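Local structure of acetyl-CoA hydrolase/transferase family protein (Porphyromonas gingivalis, 2NVV) at residues D111-F116 against I148-D153. The protein probably transfers coenzyme A between acyl-CoA thioesters and acetate or hydrolyses acetyl-CoA, and binds zinc. Numbering follows the deposited sequence.
Sequences DLRYGF and ICRLAD
Two helix C-termini flanking the parallel sheet of the N-terminal acetyl-CoA hydrolase/transferase domain meet here, chiefly through L112 and R113 of helix 108-113 and L151 and R150 of helix 145-151. The backbones stay well apart, the nearest CA atoms being those of R113 and L151 at 7.7 Å, and no hydrogen bond crosses between 111-116 and 148-153. L151 spans the gap with one methyl: its CD2 lies 3.8 Å from CB of L112 and 4.2 Å from the backbone N of R113, touching the base of L112 rather than its branched end. Next to this apolar touch the two arginines cross at about a right angle. CD of R113 sits over the centre of one face of the R150 guanidinium, 4.0 Å from its CZ, so on that face the R150 guanidinium meets a methylene of R113 and not its guanidinium. R150 gets there with CG anti to its backbone N (chi1 175°) and bends at chi2 and chi3. The guanidinium planes are 43° apart, and NE of R113 and NH2 of R150 remain 4.9 Å from each other. E175 probably eases the proximity of these like charges, since it forms salt bridges with both arginines; R113 also pairs with D178 and E334. Helix 108-113 terminates in a Schellman motif, where F116 N bonds to D111 O at 2.9 Å, G115 N to L112 O at 3.0 Å, and G115 has a positive phi (89°). Within that turn, Y114 stacks on Y387 of the second subunit, while from helix 145-151 itself C149 packs on I125 of strand 122-127, and the chain runs on into strand 154-160 beside it.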
ATOM      1  N   ASP A 111      -9.978   7.365 -10.236  1.00  6.39           N
ATOM      2  CA  ASP A 111      -8.974   7.621 -11.261  1.00  6.52           C
ATOM      3  C   ASP A 111      -9.616   7.826 -12.617  1.00  6.39           C
ATOM      4  O   ASP A 111      -9.030   8.441 -13.507  1.00  6.50           O
ATOM      5  CB  ASP A 111      -7.965   6.473 -11.308  1.00  7.65           C
ATOM      6  CG  ASP A 111      -6.971   6.532 -10.164  1.00  7.46           C
ATOM      7  OD1 ASP A 111      -7.206   7.303  -9.212  1.00  6.39           O
ATOM      8  OD2 ASP A 111      -5.955   5.806 -10.209  1.00  9.68           O
ATOM      9  N   LEU A 112     -10.821   7.292 -12.770  1.00  6.39           N
ATOM     10  CA  LEU A 112     -11.570   7.444 -14.006  1.00  7.17           C
ATOM     11  C   LEU A 112     -12.070   8.878 -14.007  1.00  6.39           C
ATOM     12  O   LEU A 112     -11.999   9.569 -15.013  1.00  6.39           O
ATOM     13  CB  LEU A 112     -12.748   6.470 -14.035  1.00  6.39           C
ATOM     14  CG  LEU A 112     -12.469   5.127 -14.718  1.00  6.96           C
ATOM     15  CD1 LEU A 112     -13.591   4.133 -14.421  1.00  6.39           C
ATOM     16  CD2 LEU A 112     -12.320   5.361 -16.221  1.00  6.39           C
ATOM     17  N   ARG A 113     -12.570   9.320 -12.857  1.00  6.74           N
ATOM     18  CA  ARG A 113     -13.077  10.670 -12.706  1.00  6.39           C
ATOM     19  C   ARG A 113     -11.949  11.682 -12.862  1.00  6.39           C
ATOM     20  O   ARG A 113     -12.157  12.761 -13.407  1.00  7.15           O
ATOM     21  CB  ARG A 113     -13.758  10.828 -11.343  1.00  6.90           C
ATOM     22  CG  ARG A 113     -14.955   9.906 -11.140  1.00  7.05           C
ATOM     23  CD  ARG A 113     -15.861  10.415 -10.034  1.00  6.39           C
ATOM     24  NE  ARG A 113     -15.190  10.439  -8.736  1.00  6.39           N
ATOM     25  CZ  ARG A 113     -15.159   9.429  -7.877  1.00  6.55           C
ATOM     26  NH1 ARG A 113     -14.511   9.569  -6.728  1.00  6.39           N
ATOM     27  NH2 ARG A 113     -15.783   8.289  -8.158  1.00  6.52           N
ATOM     28  N   TYR A 114     -10.757  11.330 -12.389  1.00  6.39           N
ATOM     29  CA  TYR A 114      -9.583  12.200 -12.490  1.00  6.39           C
ATOM     30  C   TYR A 114      -9.137  12.346 -13.948  1.00  6.39           C
ATOM     31  O   TYR A 114      -8.361  13.237 -14.282  1.00  7.37           O
ATOM     32  CB  TYR A 114      -8.413  11.637 -11.663  1.00  6.39           C
ATOM     33  CG  TYR A 114      -8.673  11.576 -10.176  1.00  6.39           C
ATOM     34  CD1 TYR A 114      -9.776  12.221  -9.614  1.00  6.39           C
ATOM     35  CD2 TYR A 114      -7.803  10.892  -9.320  1.00  6.39           C
ATOM     36  CE1 TYR A 114     -10.010  12.185  -8.232  1.00  6.39           C
ATOM     37  CE2 TYR A 114      -8.029  10.854  -7.941  1.00  6.39           C
ATOM     38  CZ  TYR A 114      -9.135  11.503  -7.407  1.00  6.39           C
ATOM     39  OH  TYR A 114      -9.375  11.474  -6.058  1.00  6.39           O
ATOM     40  N   GLY A 115      -9.624  11.451 -14.802  1.00  6.39           N
ATOM     41  CA  GLY A 115      -9.287  11.485 -16.210  1.00  6.39           C
ATOM     42  C   GLY A 115      -8.040  10.693 -16.550  1.00  6.69           C
ATOM     43  O   GLY A 115      -7.524  10.805 -17.672  1.00  6.39           O
ATOM     44  N   PHE A 116      -7.555   9.890 -15.599  1.00  6.39           N
ATOM     45  CA  PHE A 116      -6.342   9.104 -15.815  1.00  6.61           C
ATOM     46  C   PHE A 116      -6.429   8.122 -16.981  1.00  6.39           C
ATOM     47  O   PHE A 116      -5.438   7.863 -17.661  1.00  6.92           O
ATOM     48  CB  PHE A 116      -5.962   8.369 -14.535  1.00  6.39           C
ATOM     49  CG  PHE A 116      -5.506   9.276 -13.429  1.00  7.06           C
ATOM     50  CD1 PHE A 116      -5.355  10.644 -13.647  1.00  6.81           C
ATOM     51  CD2 PHE A 116      -5.229   8.769 -12.160  1.00  6.96           C
ATOM     52  CE1 PHE A 116      -4.936  11.493 -12.615  1.00  6.39           C
ATOM     53  CE2 PHE A 116      -4.807   9.616 -11.119  1.00  7.38           C
ATOM     54  CZ  PHE A 116      -4.663  10.981 -11.354  1.00  6.39           C
ATOM     55  N   ILE A 148     -19.302   4.517 -14.083  1.00  6.39           N
ATOM     56  CA  ILE A 148     -19.452   4.305 -15.518  1.00  6.77           C
ATOM     57  C   ILE A 148     -20.756   4.912 -16.045  1.00  6.98           C
ATOM     58  O   ILE A 148     -20.822   5.360 -17.187  1.00  7.11           O
ATOM     59  CB  ILE A 148     -19.375   2.782 -15.911  1.00  6.95           C
ATOM     60  CG1 ILE A 148     -20.383   1.960 -15.121  1.00  6.39           C
ATOM     61  CG2 ILE A 148     -17.978   2.255 -15.667  1.00  6.39           C
ATOM     62  CD1 ILE A 148     -20.340   0.489 -15.454  1.00  6.39           C
ATOM     63  N   CYS A 149     -21.789   4.926 -15.210  1.00  7.65           N
ATOM     64  CA  CYS A 149     -23.073   5.497 -15.591  1.00  7.74           C
ATOM     65  C   CYS A 149     -22.977   7.014 -15.672  1.00  9.12           C
ATOM     66  O   CYS A 149     -23.645   7.652 -16.498  1.00  9.59           O
ATOM     67  CB  CYS A 149     -24.148   5.119 -14.579  1.00  7.72           C
ATOM     68  SG  CYS A 149     -24.753   3.422 -14.712  1.00  6.39           S
ATOM     69  N   ARG A 150     -22.141   7.586 -14.814  1.00  8.87           N
ATOM     70  CA  ARG A 150     -21.951   9.024 -14.781  1.00  8.61           C
ATOM     71  C   ARG A 150     -21.109   9.506 -15.957  1.00  7.84           C
ATOM     72  O   ARG A 150     -21.471  10.469 -16.637  1.00  6.39           O
ATOM     73  CB  ARG A 150     -21.263   9.440 -13.475  1.00  9.68           C
ATOM     74  CG  ARG A 150     -20.928  10.910 -13.438  1.00 12.35           C
ATOM     75  CD  ARG A 150     -19.637  11.203 -12.690  1.00 14.98           C
ATOM     76  NE  ARG A 150     -19.862  11.500 -11.276  1.00 16.10           N
ATOM     77  CZ  ARG A 150     -19.256  12.489 -10.622  1.00 17.63           C
ATOM     78  NH1 ARG A 150     -18.393  13.275 -11.262  1.00 18.18           N
ATOM     79  NH2 ARG A 150     -19.500  12.685  -9.328  1.00 18.95           N
ATOM     80  N   LEU A 151     -19.991   8.823 -16.193  1.00  7.54           N
ATOM     81  CA  LEU A 151     -19.059   9.184 -17.252  1.00  7.53           C
ATOM     82  C   LEU A 151     -19.403   8.773 -18.685  1.00  6.83           C
ATOM     83  O   LEU A 151     -18.904   9.388 -19.626  1.00  6.46           O
ATOM     84  CB  LEU A 151     -17.679   8.625 -16.908  1.00  7.33           C
ATOM     85  CG  LEU A 151     -16.658   9.422 -16.089  1.00  6.39           C
ATOM     86  CD1 LEU A 151     -17.333  10.399 -15.149  1.00  6.39           C
ATOM     87  CD2 LEU A 151     -15.776   8.417 -15.337  1.00  6.41           C
ATOM     88  N   ALA A 152     -20.228   7.738 -18.857  1.00  6.88           N
ATOM     89  CA  ALA A 152     -20.588   7.245 -20.194  1.00  6.39           C
ATOM     90  C   ALA A 152     -21.447   8.186 -21.012  1.00  6.39           C
ATOM     91  O   ALA A 152     -22.300   8.882 -20.475  1.00  6.39           O
ATOM     92  CB  ALA A 152     -21.284   5.890 -20.086  1.00  6.39           C
ATOM     93  N   ASP A 153     -21.215   8.194 -22.323  1.00  6.39           N
ATOM     94  CA  ASP A 153     -21.980   9.017 -23.249  1.00  6.68           C
ATOM     95  C   ASP A 153     -23.373   8.403 -23.422  1.00  6.46           C
ATOM     96  O   ASP A 153     -24.377   9.112 -23.520  1.00  6.39           O
ATOM     97  CB  ASP A 153     -21.284   9.065 -24.606  1.00  9.16           C
ATOM     98  CG  ASP A 153     -20.093   9.997 -24.627  1.00 10.63           C
ATOM     99  OD1 ASP A 153     -19.281   9.883 -25.573  1.00 10.52           O
ATOM    100  OD2 ASP A 153     -19.972  10.850 -23.719  1.00 11.08           O
TER